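DUF5037 domain-containing protein (Ruminococcus gnavus, PDB 4GL6) is of unknown function, a DUF5037-family protein whose fold includes a mixed beta sheet packed with helices. Local coordinates at residues 141-146 and 178-183; 102-107 and 197-202; 172-177 and 219-224; 120-125 and 137-142. One frame throughout, in Å; residues are numbered along the deposited sequence.

Contact 1 (141-146 and 178-183); sequences SAWVYI and YVYYLD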
loop_
_atom_site.group_PDB
_atom_site.type_symbol
_atom_site.label_atom_id
_atom_site.label_comp_id
_atom_site.label_asym_id
_atom_site.label_seq_id
_atom_site.Cartn_x
_atom_site.Cartn_y
_atom_site.Cartn_z
ATOM N N SER A 141 -4.282 -4.334 3.309
ATOM C CA SER A 141 -3.257 -4.565 4.300
ATOM C C SER A 141 -2.419 -3.312 4.428
ATOM O O SER A 141 -2.303 -2.546 3.480
ATOM C CB SER A 141 -2.401 -5.737 3.876
ATOM O OG SER A 141 -3.236 -6.865 3.718
ATOM N N ALA A 142 -1.897 -3.071 5.623
ATOM C CA ALA A 142 -0.984 -1.950 5.868
ATOM C C ALA A 142 0.338 -2.535 6.310
ATOM O O ALA A 142 0.349 -3.358 7.232
ATOM C CB ALA A 142 -1.529 -1.039 6.925
ATOM N N TRP A 143 1.422 -2.147 5.628
ATOM C CA TRP A 143 2.789 -2.564 5.955
ATOM C C TRP A 143 3.452 -1.343 6.517
ATOM O O TRP A 143 3.851 -0.455 5.769
ATOM C CB TRP A 143 3.512 -3.108 4.719
ATOM C CG TRP A 143 2.743 -4.234 4.090
ATOM C CD1 TRP A 143 1.758 -4.150 3.110
ATOM C CD2 TRP A 143 2.829 -5.636 4.420
ATOM N NE1 TRP A 143 1.260 -5.382 2.817
ATOM C CE2 TRP A 143 1.867 -6.322 3.560
ATOM C CE3 TRP A 143 3.588 -6.373 5.295
ATOM C CZ2 TRP A 143 1.690 -7.704 3.603
ATOM C CZ3 TRP A 143 3.414 -7.758 5.333
ATOM C CH2 TRP A 143 2.476 -8.405 4.513
ATOM N N VAL A 144 3.542 -1.294 7.847
ATOM C CA VAL A 144 4.144 -0.190 8.572
ATOM C C VAL A 144 5.564 -0.570 8.994
ATOM O O VAL A 144 5.779 -1.613 9.611
ATOM C CB VAL A 144 3.333 0.160 9.811
ATOM C CG1 VAL A 144 3.983 1.325 10.541
ATOM C CG2 VAL A 144 1.898 0.513 9.409
ATOM N N TYR A 145 6.518 0.301 8.670
ATOM C CA TYR A 145 7.941 0.141 8.996
ATOM C C TYR A 145 8.353 1.305 9.908
ATOM O O TYR A 145 8.321 2.446 9.462
ATOM C CB TYR A 145 8.753 0.118 7.686
ATOM C CG TYR A 145 8.365 -1.052 6.799
ATOM C CD1 TYR A 145 8.883 -2.325 7.036
ATOM C CD2 TYR A 145 7.436 -0.900 5.770
ATOM C CE1 TYR A 145 8.509 -3.411 6.260
ATOM C CE2 TYR A 145 7.054 -1.980 4.984
ATOM C CZ TYR A 145 7.596 -3.236 5.235
ATOM O OH TYR A 145 7.239 -4.318 4.470
ATOM N N ILE A 146 8.680 1.018 11.178
ATOM C CA ILE A 146 9.033 2.029 12.182
ATOM C C ILE A 146 10.519 2.003 12.526
ATOM O O ILE A 146 11.103 0.926 12.646
ATOM C CB ILE A 146 8.256 1.799 13.504
ATOM C CG1 ILE A 146 6.745 1.907 13.279
ATOM C CG2 ILE A 146 8.675 2.821 14.557
ATOM C CD1 ILE A 146 5.918 1.591 14.508
ATOM N N TYR A 178 0.525 -4.950 9.723
ATOM C CA TYR A 178 1.892 -5.460 9.909
ATOM C C TYR A 178 2.737 -4.266 10.401
ATOM O O TYR A 178 2.707 -3.196 9.780
ATOM C CB TYR A 178 2.445 -6.029 8.604
ATOM C CG TYR A 178 1.632 -7.160 7.998
ATOM C CD1 TYR A 178 0.595 -6.909 7.069
ATOM C CD2 TYR A 178 1.909 -8.478 8.305
ATOM C CE1 TYR A 178 -0.150 -7.951 6.502
ATOM C CE2 TYR A 178 1.180 -9.524 7.743
ATOM C CZ TYR A 178 0.155 -9.262 6.842
ATOM O OH TYR A 178 -0.565 -10.295 6.292
ATOM N N VAL A 179 3.399 -4.407 11.546
ATOM C CA VAL A 179 4.230 -3.334 12.100
ATOM C C VAL A 179 5.587 -3.909 12.369
ATOM O O VAL A 179 5.725 -4.777 13.230
ATOM C CB VAL A 179 3.650 -2.721 13.395
ATOM C CG1 VAL A 179 4.540 -1.571 13.873
ATOM C CG2 VAL A 179 2.232 -2.212 13.144
ATOM N N TYR A 180 6.572 -3.436 11.609
ATOM C CA TYR A 180 7.980 -3.836 11.740
ATOM C C TYR A 180 8.696 -2.785 12.572
ATOM O O TYR A 180 8.601 -1.595 12.249
ATOM C CB TYR A 180 8.639 -3.922 10.359
ATOM C CG TYR A 180 8.205 -5.094 9.512
ATOM C CD1 TYR A 180 7.061 -5.031 8.734
ATOM C CD2 TYR A 180 8.982 -6.264 9.445
ATOM C CE1 TYR A 180 6.670 -6.112 7.939
ATOM C CE2 TYR A 180 8.599 -7.347 8.654
ATOM C CZ TYR A 180 7.434 -7.260 7.905
ATOM O OH TYR A 180 7.055 -8.296 7.105
ATOM N N TYR A 181 9.365 -3.210 13.650
ATOM C CA TYR A 181 10.165 -2.321 14.520
ATOM C C TYR A 181 11.646 -2.519 14.156
ATOM O O TYR A 181 12.362 -3.326 14.757
ATOM C CB TYR A 181 9.889 -2.612 15.981
ATOM C CG TYR A 181 8.455 -2.313 16.379
ATOM C CD1 TYR A 181 7.460 -3.293 16.294
ATOM C CD2 TYR A 181 8.086 -1.054 16.835
ATOM C CE1 TYR A 181 6.141 -3.023 16.666
ATOM C CE2 TYR A 181 6.767 -0.769 17.205
ATOM C CZ TYR A 181 5.797 -1.762 17.132
ATOM O OH TYR A 181 4.487 -1.472 17.495
ATOM N N LEU A 182 12.078 -1.780 13.138
ATOM C CA LEU A 182 13.429 -1.873 12.591
ATOM C C LEU A 182 14.437 -1.017 13.351
ATOM O O LEU A 182 14.096 0.035 13.890
ATOM C CB LEU A 182 13.432 -1.393 11.134
ATOM C CG LEU A 182 12.486 -2.046 10.134
ATOM C CD1 LEU A 182 12.681 -1.375 8.789
ATOM C CD2 LEU A 182 12.778 -3.533 10.015
ATOM N N ASP A 183 15.687 -1.470 13.368
ATOM C CA ASP A 183 16.773 -0.683 13.949
ATOM C C ASP A 183 17.019 0.487 12.974
ATOM O O ASP A 183 16.680 0.391 11.773
ATOM C CB ASP A 183 18.028 -1.538 14.221
ATOM C CG ASP A 183 18.719 -2.017 12.942
ATOM O OD1 ASP A 183 19.560 -1.265 12.360
ATOM O OD2 ASP A 183 18.423 -3.161 12.535
#

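Contact 2 (102-107 and 197-202); sequences QGDIII and FTSGDE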
loop_
_atom_site.group_PDB
_atom_site.type_symbol
_atom_site.label_atom_id
_atom_site.label_comp_id
_atom_site.label_asym_id
_atom_site.label_seq_id
_atom_site.Cartn_x
_atom_site.Cartn_y
_atom_site.Cartn_z
ATOM N N GLN A 102 2.924 1.845 4.323
ATOM C CA GLN A 102 2.628 1.386 2.962
ATOM C C GLN A 102 1.246 0.708 2.894
ATOM O O GLN A 102 1.049 -0.377 3.447
ATOM C CB GLN A 102 3.692 0.404 2.514
ATOM C CG GLN A 102 3.646 0.056 1.041
ATOM C CD GLN A 102 4.517 -1.125 0.730
ATOM O OE1 GLN A 102 4.215 -2.244 1.135
ATOM N NE2 GLN A 102 5.569 -0.896 -0.011
ATOM N N GLY A 103 0.310 1.347 2.207
ATOM C CA GLY A 103 -1.033 0.800 2.021
ATOM C C GLY A 103 -1.028 -0.165 0.854
ATOM O O GLY A 103 -0.446 0.144 -0.178
ATOM N N ASP A 104 -1.686 -1.314 1.020
ATOM C CA ASP A 104 -1.758 -2.387 0.022
ATOM C C ASP A 104 -3.223 -2.751 -0.225
ATOM O O ASP A 104 -3.757 -3.676 0.383
ATOM C CB ASP A 104 -0.927 -3.583 0.531
ATOM C CG ASP A 104 -0.872 -4.760 -0.450
ATOM O OD1 ASP A 104 -1.131 -4.623 -1.668
ATOM O OD2 ASP A 104 -0.534 -5.845 0.033
ATOM N N ILE A 105 -3.857 -1.968 -1.099
ATOM C CA ILE A 105 -5.256 -2.125 -1.489
ATOM C C ILE A 105 -5.282 -2.529 -2.955
ATOM O O ILE A 105 -4.712 -1.852 -3.763
ATOM C CB ILE A 105 -6.030 -0.818 -1.282
ATOM C CG1 ILE A 105 -6.133 -0.520 0.226
ATOM C CG2 ILE A 105 -7.445 -0.905 -1.870
ATOM C CD1 ILE A 105 -6.643 0.857 0.584
ATOM N N ILE A 106 -5.927 -3.651 -3.266
ATOM C CA ILE A 106 -6.050 -4.186 -4.627
ATOM C C ILE A 106 -7.517 -4.219 -5.060
ATOM O O ILE A 106 -8.310 -4.954 -4.490
ATOM C CB ILE A 106 -5.479 -5.613 -4.713
ATOM C CG1 ILE A 106 -3.954 -5.609 -4.416
ATOM C CG2 ILE A 106 -5.791 -6.235 -6.075
ATOM C CD1 ILE A 106 -3.082 -4.875 -5.424
ATOM N N ILE A 107 -7.846 -3.432 -6.083
ATOM C CA ILE A 107 -9.186 -3.354 -6.666
ATOM C C ILE A 107 -9.303 -4.464 -7.711
ATOM O O ILE A 107 -8.510 -4.474 -8.655
ATOM C CB ILE A 107 -9.396 -2.020 -7.404
ATOM C CG1 ILE A 107 -9.258 -0.846 -6.446
ATOM C CG2 ILE A 107 -10.753 -1.973 -8.093
ATOM C CD1 ILE A 107 -10.197 -0.868 -5.255
ATOM N N PHE A 197 9.472 1.433 -5.019
ATOM C CA PHE A 197 8.819 0.157 -5.371
ATOM C C PHE A 197 7.504 0.006 -4.616
ATOM O O PHE A 197 7.390 0.479 -3.493
ATOM C CB PHE A 197 9.717 -1.046 -5.052
ATOM C CG PHE A 197 10.916 -1.167 -5.942
ATOM C CD1 PHE A 197 10.759 -1.462 -7.295
ATOM C CD2 PHE A 197 12.207 -1.045 -5.431
ATOM C CE1 PHE A 197 11.857 -1.581 -8.133
ATOM C CE2 PHE A 197 13.309 -1.165 -6.268
ATOM C CZ PHE A 197 13.133 -1.436 -7.618
ATOM N N THR A 198 6.537 -0.679 -5.236
ATOM C CA THR A 198 5.213 -0.926 -4.642
ATOM C C THR A 198 5.233 -2.152 -3.750
ATOM O O THR A 198 6.166 -2.965 -3.800
ATOM C CB THR A 198 4.131 -1.075 -5.715
ATOM O OG1 THR A 198 4.578 -2.003 -6.703
ATOM C CG2 THR A 198 3.858 0.278 -6.374
ATOM N N SER A 199 4.172 -2.281 -2.960
ATOM C CA SER A 199 4.004 -3.354 -1.974
ATOM C C SER A 199 4.189 -4.746 -2.556
ATOM O O SER A 199 3.479 -5.127 -3.503
ATOM C CB SER A 199 2.621 -3.279 -1.328
ATOM O OG SER A 199 2.520 -4.147 -0.237
ATOM N N GLY A 200 5.147 -5.483 -1.987
ATOM C CA GLY A 200 5.503 -6.813 -2.441
ATOM C C GLY A 200 6.597 -6.842 -3.506
ATOM O O GLY A 200 7.280 -7.848 -3.605
ATOM N N ASP A 201 6.756 -5.769 -4.301
ATOM C CA ASP A 201 7.748 -5.699 -5.381
ATOM C C ASP A 201 9.060 -5.010 -4.922
ATOM O O ASP A 201 9.841 -4.536 -5.761
ATOM C CB ASP A 201 7.134 -4.975 -6.600
ATOM C CG ASP A 201 7.741 -5.410 -7.976
ATOM O OD1 ASP A 201 8.779 -6.111 -8.052
ATOM O OD2 ASP A 201 7.136 -5.055 -9.019
ATOM N N GLU A 202 9.327 -5.000 -3.613
ATOM C CA GLU A 202 10.530 -4.339 -3.074
ATOM C C GLU A 202 11.868 -4.980 -3.445
ATOM O O GLU A 202 12.862 -4.284 -3.474
ATOM C CB GLU A 202 10.472 -4.187 -1.550
ATOM C CG GLU A 202 9.303 -3.360 -1.015
ATOM C CD GLU A 202 8.023 -4.115 -0.728
ATOM O OE1 GLU A 202 7.930 -5.320 -1.028
ATOM O OE2 GLU A 202 7.086 -3.478 -0.196
HETATM O O HOH W 1 5.871 -3.809 2.424
HETATM O O HOH W 2 5.923 1.698 -1.374
#

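Contact 3 (172-177 and 219-224); sequences GGQALL and IMRYGS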
loop_
_atom_site.group_PDB
_atom_site.type_symbol
_atom_site.label_atom_id
_atom_site.label_comp_id
_atom_site.label_asym_id
_atom_site.label_seq_id
_atom_site.Cartn_x
_atom_site.Cartn_y
_atom_site.Cartn_z
ATOM N N GLY A 172 -13.412 0.282 9.075
ATOM C CA GLY A 172 -14.762 -0.242 8.815
ATOM C C GLY A 172 -14.971 -1.548 8.062
ATOM O O GLY A 172 -16.031 -1.746 7.462
ATOM N N GLY A 173 -13.988 -2.438 8.102
ATOM C CA GLY A 173 -14.138 -3.770 7.502
ATOM C C GLY A 173 -13.009 -4.724 7.855
ATOM O O GLY A 173 -12.259 -4.489 8.800
ATOM N N GLN A 174 -12.885 -5.798 7.086
ATOM C CA GLN A 174 -11.787 -6.746 7.292
ATOM C C GLN A 174 -10.490 -6.122 6.751
ATOM O O GLN A 174 -10.442 -5.706 5.593
ATOM C CB GLN A 174 -12.083 -8.114 6.647
ATOM C CG GLN A 174 -10.985 -9.137 6.898
ATOM C CD GLN A 174 -11.337 -10.593 6.669
ATOM O OE1 GLN A 174 -12.134 -11.197 7.413
ATOM N NE2 GLN A 174 -10.660 -11.203 5.698
ATOM N N ALA A 175 -9.469 -6.028 7.606
ATOM C CA ALA A 175 -8.156 -5.480 7.213
ATOM C C ALA A 175 -7.024 -6.053 8.063
ATOM O O ALA A 175 -7.257 -6.439 9.211
ATOM C CB ALA A 175 -8.162 -3.956 7.303
ATOM N N LEU A 176 -5.813 -6.099 7.490
ATOM C CA LEU A 176 -4.613 -6.624 8.160
ATOM C C LEU A 176 -3.650 -5.489 8.516
ATOM O O LEU A 176 -3.590 -4.466 7.819
ATOM C CB LEU A 176 -3.873 -7.640 7.281
ATOM C CG LEU A 176 -4.625 -8.959 7.064
ATOM C CD1 LEU A 176 -5.775 -8.780 6.083
ATOM C CD2 LEU A 176 -3.706 -10.068 6.599
ATOM N N LEU A 177 -2.898 -5.691 9.601
ATOM C CA LEU A 177 -1.864 -4.751 10.069
ATOM C C LEU A 177 -0.558 -5.502 10.277
ATOM O O LEU A 177 -0.545 -6.552 10.936
ATOM C CB LEU A 177 -2.260 -4.124 11.400
ATOM C CG LEU A 177 -1.293 -3.101 12.030
ATOM C CD1 LEU A 177 -0.949 -1.948 11.094
ATOM C CD2 LEU A 177 -1.880 -2.554 13.322
ATOM N N ILE A 219 -4.852 -9.463 11.977
ATOM C CA ILE A 219 -6.019 -9.174 11.188
ATOM C C ILE A 219 -7.187 -8.852 12.108
ATOM O O ILE A 219 -7.287 -9.397 13.227
ATOM C CB ILE A 219 -6.375 -10.406 10.318
ATOM C CG1 ILE A 219 -7.526 -10.080 9.346
ATOM C CG2 ILE A 219 -6.697 -11.639 11.175
ATOM C CD1 ILE A 219 -7.884 -11.210 8.406
HETATM N N MSE A 220 -8.018 -7.913 11.669
HETATM C CA MSE A 220 -9.308 -7.625 12.327
HETATM C C MSE A 220 -10.269 -8.154 11.287
HETATM O O MSE A 220 -10.334 -7.618 10.168
HETATM C CB MSE A 220 -9.551 -6.148 12.609
HETATM C CG MSE A 220 -10.929 -5.908 13.232
HETATM SE SE MSE A 220 -11.135 -4.178 14.052
HETATM C CE MSE A 220 -9.939 -4.333 15.565
ATOM N N ARG A 221 -10.967 -9.227 11.645
ATOM C CA ARG A 221 -11.866 -9.906 10.723
ATOM C C ARG A 221 -13.165 -9.186 10.576
ATOM O O ARG A 221 -13.522 -8.348 11.397
ATOM C CB ARG A 221 -12.124 -11.349 11.164
ATOM C CG ARG A 221 -10.856 -12.154 11.132
ATOM C CD ARG A 221 -11.074 -13.593 11.529
ATOM N NE ARG A 221 -9.821 -14.314 11.399
ATOM C CZ ARG A 221 -9.280 -14.719 10.248
ATOM N NH1 ARG A 221 -9.874 -14.492 9.063
ATOM N NH2 ARG A 221 -8.107 -15.352 10.275
ATOM N N TYR A 222 -13.869 -9.555 9.511
ATOM C CA TYR A 222 -15.163 -9.025 9.180
ATOM C C TYR A 222 -16.119 -9.290 10.334
ATOM O O TYR A 222 -16.176 -10.420 10.844
ATOM C CB TYR A 222 -15.660 -9.679 7.888
ATOM C CG TYR A 222 -16.878 -9.049 7.334
ATOM C CD1 TYR A 222 -16.783 -7.926 6.502
ATOM C CD2 TYR A 222 -18.140 -9.544 7.648
ATOM C CE1 TYR A 222 -17.917 -7.328 5.990
ATOM C CE2 TYR A 222 -19.279 -8.948 7.134
ATOM C CZ TYR A 222 -19.161 -7.838 6.312
ATOM O OH TYR A 222 -20.287 -7.256 5.807
ATOM N N GLY A 223 -16.822 -8.230 10.755
ATOM C CA GLY A 223 -17.777 -8.314 11.857
ATOM C C GLY A 223 -17.175 -8.509 13.242
ATOM O O GLY A 223 -17.870 -8.945 14.151
ATOM N N SER A 224 -15.890 -8.198 13.399
ATOM C CA SER A 224 -15.168 -8.315 14.657
ATOM C C SER A 224 -14.654 -6.926 15.048
ATOM O O SER A 224 -14.185 -6.180 14.198
ATOM C CB SER A 224 -14.001 -9.279 14.483
ATOM O OG SER A 224 -13.317 -9.468 15.700
#

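Contact 4 (120-125 and 137-142); sequences SQWKNY and KTLGSA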
loop_
_atom_site.group_PDB
_atom_site.type_symbol
_atom_site.label_atom_id
_atom_site.label_comp_id
_atom_site.label_asym_id
_atom_site.label_seq_id
_atom_site.Cartn_x
_atom_site.Cartn_y
_atom_site.Cartn_z
ATOM N N SER A 120 -12.870 6.020 -5.268
ATOM C CA SER A 120 -11.866 6.598 -4.361
ATOM C C SER A 120 -12.421 7.134 -3.034
ATOM O O SER A 120 -11.650 7.449 -2.146
ATOM C CB SER A 120 -11.103 7.717 -5.058
ATOM O OG SER A 120 -11.971 8.808 -5.301
ATOM N N GLN A 121 -13.733 7.292 -2.906
ATOM C CA GLN A 121 -14.326 7.658 -1.621
ATOM C C GLN A 121 -14.373 6.400 -0.745
ATOM O O GLN A 121 -15.033 5.405 -1.090
ATOM C CB GLN A 121 -15.726 8.173 -1.779
ATOM C CG GLN A 121 -15.838 9.411 -2.625
ATOM C CD GLN A 121 -17.227 9.969 -2.505
ATOM O OE1 GLN A 121 -18.035 9.821 -3.411
ATOM N NE2 GLN A 121 -17.546 10.504 -1.336
ATOM N N TRP A 122 -13.697 6.466 0.396
ATOM C CA TRP A 122 -13.600 5.340 1.327
ATOM C C TRP A 122 -14.944 4.723 1.668
ATOM O O TRP A 122 -15.085 3.501 1.632
ATOM C CB TRP A 122 -12.853 5.764 2.581
ATOM C CG TRP A 122 -12.472 4.596 3.407
ATOM C CD1 TRP A 122 -13.124 4.100 4.512
ATOM C CD2 TRP A 122 -11.361 3.704 3.187
ATOM N NE1 TRP A 122 -12.489 2.999 4.997
ATOM C CE2 TRP A 122 -11.431 2.701 4.251
ATOM C CE3 TRP A 122 -10.338 3.632 2.258
ATOM C CZ2 TRP A 122 -10.508 1.684 4.365
ATOM C CZ3 TRP A 122 -9.409 2.603 2.388
ATOM C CH2 TRP A 122 -9.493 1.654 3.420
ATOM N N LYS A 123 -15.938 5.562 1.956
ATOM C CA LYS A 123 -17.290 5.077 2.270
ATOM C C LYS A 123 -17.887 4.143 1.180
ATOM O O LYS A 123 -18.490 3.125 1.513
ATOM C CB LYS A 123 -18.250 6.225 2.594
ATOM C CG LYS A 123 -18.379 7.318 1.534
ATOM C CD LYS A 123 -19.707 8.084 1.638
ATOM C CE LYS A 123 -19.892 9.050 0.472
ATOM N NZ LYS A 123 -21.286 9.550 0.351
ATOM N N ASN A 124 -17.675 4.471 -0.097
ATOM C CA ASN A 124 -18.177 3.659 -1.217
ATOM C C ASN A 124 -17.426 2.370 -1.363
ATOM O O ASN A 124 -18.003 1.346 -1.750
ATOM C CB ASN A 124 -18.076 4.411 -2.546
ATOM C CG ASN A 124 -19.017 5.584 -2.629
ATOM O OD1 ASN A 124 -20.065 5.608 -1.995
ATOM N ND2 ASN A 124 -18.661 6.552 -3.447
ATOM N N TYR A 125 -16.124 2.437 -1.105
ATOM C CA TYR A 125 -15.259 1.275 -1.193
ATOM C C TYR A 125 -15.644 0.240 -0.130
ATOM O O TYR A 125 -15.743 -0.942 -0.436
ATOM C CB TYR A 125 -13.786 1.697 -1.102
ATOM C CG TYR A 125 -12.823 0.542 -1.108
ATOM C CD1 TYR A 125 -12.797 -0.360 -2.169
ATOM C CD2 TYR A 125 -11.912 0.350 -0.056
ATOM C CE1 TYR A 125 -11.897 -1.444 -2.180
ATOM C CE2 TYR A 125 -11.008 -0.733 -0.056
ATOM C CZ TYR A 125 -11.016 -1.619 -1.116
ATOM O OH TYR A 125 -10.145 -2.644 -1.114
ATOM N N LYS A 137 -14.821 -8.693 1.103
ATOM C CA LYS A 137 -13.506 -8.519 0.566
ATOM C C LYS A 137 -12.654 -7.841 1.641
ATOM O O LYS A 137 -13.110 -6.909 2.313
ATOM C CB LYS A 137 -13.559 -7.655 -0.685
ATOM C CG LYS A 137 -12.178 -7.242 -1.213
ATOM C CD LYS A 137 -12.217 -6.284 -2.401
ATOM C CE LYS A 137 -10.856 -5.628 -2.643
ATOM N NZ LYS A 137 -9.756 -6.609 -2.902
ATOM N N THR A 138 -11.423 -8.322 1.783
ATOM C CA THR A 138 -10.450 -7.711 2.650
ATOM C C THR A 138 -10.162 -6.322 2.059
ATOM O O THR A 138 -9.727 -6.213 0.917
ATOM C CB THR A 138 -9.130 -8.513 2.698
ATOM O OG1 THR A 138 -9.373 -9.791 3.277
ATOM C CG2 THR A 138 -8.116 -7.792 3.536
ATOM N N LEU A 139 -10.409 -5.287 2.856
ATOM C CA LEU A 139 -10.224 -3.888 2.449
ATOM C C LEU A 139 -8.804 -3.685 1.960
ATOM O O LEU A 139 -8.572 -3.098 0.896
ATOM C CB LEU A 139 -10.501 -2.939 3.617
ATOM C CG LEU A 139 -11.945 -2.893 4.114
ATOM C CD1 LEU A 139 -11.986 -1.985 5.333
ATOM C CD2 LEU A 139 -12.943 -2.428 3.066
ATOM N N GLY A 140 -7.874 -4.201 2.743
ATOM C CA GLY A 140 -6.469 -4.195 2.371
ATOM C C GLY A 140 -5.573 -4.540 3.537
ATOM O O GLY A 140 -6.040 -4.974 4.601
ATOM N N SER A 141 -4.282 -4.334 3.309
ATOM C CA SER A 141 -3.257 -4.565 4.300
ATOM C C SER A 141 -2.419 -3.312 4.428
ATOM O O SER A 141 -2.303 -2.546 3.480
ATOM C CB SER A 141 -2.401 -5.737 3.876
ATOM O OG SER A 141 -3.236 -6.865 3.718
ATOM N N ALA A 142 -1.897 -3.071 5.623
ATOM C CA ALA A 142 -0.984 -1.950 5.868
ATOM C C ALA A 142 0.338 -2.535 6.310
ATOM O O ALA A 142 0.349 -3.358 7.232
ATOM C CB ALA A 142 -1.529 -1.039 6.925
#

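Contact 1 (141-146 and 178-183)
Trp143 and Tyr178 lie face against face, the six-membered ring of the indole forming an offset stack with the phenol at a centroid separation of 3.6 Å and planes within 6° of parallel. Trp143 CZ3 sits over the centre of the Tyr178 ring, whereas Tyr178 CD1 projects nearer the rim of the indole. Both side chains lean the same way because each CG is anti to its own carbonyl carbon (chi1 -56° in Trp143, -59° in Tyr178). Two residues further on, Tyr145 and Tyr180 repeat the theme less completely: their planes remain nearly parallel, but the rings have slid until they hardly overlap, with Tyr145 CE1 3.3 Å from Tyr180 CD1. Tyr180 CE1 also approaches the edge of the indole, 4.1 Å from Trp143 CE3.

This pairing of aromatic neighbours comes from two parallel strands in register, 140-147 and 175-182, which belong to a beta-alpha-beta unit connected through helix 156-171. Tyr178 and Tyr180 each use both backbone N and O, reaching Ala142 and Val144 in the first case and Val144 and Ile146 in the second; the bond from Tyr180 N to Val144 O is 2.8 Å and almost straight. Leu182 N continues the ladder to Ile146 O.

On the face bearing Val144 and Ile146 the packing is apolar. Ile146 CD1 meets Val179 CG1 at 3.5 Å and reaches Tyr181 CE2 at 3.7 Å. Tyr181 OH bonds to Glu159 of helix 156-171, and Val144 rests on helix 75-95. On the opposite face Tyr180 stacks on Tyr215, and Tyr145 meets Phe206 edge-to-face.

Contact 2 (102-107 and 197-202)
The amide of Gln102 is met at both ends by the loop 197-202. Ser199 OG donates to Gln102 OE1 over 2.9 Å, arriving well above the carbonyl plane rather than on a lone pair. At the other end, Gln102 NE2 donates to Glu202 OE2 at 3.0 Å, with an N-H...O angle of 159°. That acceptor lies in the amide plane and is engaged on the anti side of the carboxylate; the two flat groups approach from opposite directions and are nearly coplanar.

Two waters complete this shell. One gives a hydrogen to Gln102 OE1 and another to Glu202 OE2, linking two acceptors that cannot bond each other. The second accepts from Gln102 NE2 at 3.0 Å and donates to Phe197 O.

A further layer sets these groups in place. Gln102 CG is anti to the backbone N (chi1 -169°) and the chain runs on extended, carrying the amide from strand 99-104 to the loop. The loop itself is folded by a type II beta turn from Thr198 to Asp201, closed by Asp201 N to Thr198 O at 2.9 Å, with Gly200 at the position of positive phi. Gly200 N points to the Glu202 carboxylate, making weak bonds to both oxygens. Asp104 flanks Ser199 without bonding to it, and its OD2 has a weak bond to Trp143 NE1.

With a hydroxyl donor at OE1 and a carboxylate at NE2, the two ends of the amide are chemically distinguished, which is consistent with its modelled orientation; the donors around Glu202 OE2 would probably favour the ionised carboxylate.

Contact 3 (172-177 and 219-224)
Gln174 reaches alongside the chain that leaves strand 215-220, and each part of it meets something there. Its CB packs 3.7 Å from Tyr222 N, and CG lies at the same distance from Met220 O. A chi1 of -177° directs the extended chain away from its own N and brings CD to 3.9 Å from Ile219 CD1. At the tip the amide divides its work: OE1 accepts from Tyr222 N at 3.2 Å, the donor lying in the carbonyl plane on a lone pair, while NE2 lies 3.9 Å from Ile219 CD1 and bonds to Thr138 OG1.

Tyr222, the second residue of a type II beta turn from Arg221 to Ser224, is thereby held by its N. Arg221 heads away to a salt bridge with Asp228. Behind Gln174 the backbones pair directly, Ala175 N to Met220 O at 3.1 Å and Met220 N to Ala175 O at 3.0 Å, and Leu176 CG packs beside Ile219 CG1. Residue 220 is a selenomethionine.

Ala175 with Met220 is a hydrogen-bonded pair and Leu176 with Ile219 a non-hydrogen-bonded one, the alternation typical of antiparallel pairing, here between strand 175-182 and strand 215-220, an outermost strand of the mixed sheet.

Contact 4 (120-125 and 137-142)
Tyr125 and Leu139 bury by far the largest areas here, and they meet through both a polar and an apolar contact. Tyr125 OH donates to Leu139 O over 2.6 Å; the hydroxyl lies in the carbonyl plane on a lone pair, with a C=O...O angle of 130°, and the carbonyl oxygen in turn lies in the plane of the phenol ring, at its edge. Beside this bond Tyr125 CE2 packs against Leu139 CD2 at 4.0 Å. A chi1 of 177° turns the Tyr125 ring away from its own backbone N and sends it outward from the first turn of the helix.

The leucine forks between two aromatic groups: while CD2 faces Tyr125, CD1 reaches Trp122 CZ2 at 4.1 Å. The two rings also touch each other, Tyr125 CD2 standing over one face of the indole toward its rim.

This is where helix 122-129, preceded by Gln121 at its N-cap, is joined after a short connection to the residues leading into strand 140-147, beside the four-stranded mixed sheet. Leu139 also pairs by backbone with Gln174, so the residue that receives the tyrosine is anchored to the neighbouring strand's approach as well.

Lys137 comes across the phenol at about a right angle, its CE 3.4 Å from Tyr125 OH, but its polar end serves another partner: NZ bonds to Ile106 O. Likewise Trp122 NE1 donates to Leu171 O at the end of helix 156-171, while Ile105, Ile107 and Leu80 of helix 75-95 also touch Tyr125.

From the N terminus, strand 99-104 opens contact 2, whose loop does not close until 197-202. Within it lies contact 4, a short closure from 120-125 to 137-142 that ties helix 122-129 to the residues leading into strand 140-147. That strand then begins contact 1, also within the span of contact 2 and sharing Ser141 and Ala142 with contact 4; its partner is reached through helix 156-171. Contact 3 opens at 172-177, just before contact 1 closes, and ends at 219-224, so it crosses both contacts 1 and 2. Contacts 1 and 3 join three strands of the mixed sheet, while contacts 2 and 4 fasten a loop to the remaining strand and a helix to the approach of strand 140-147.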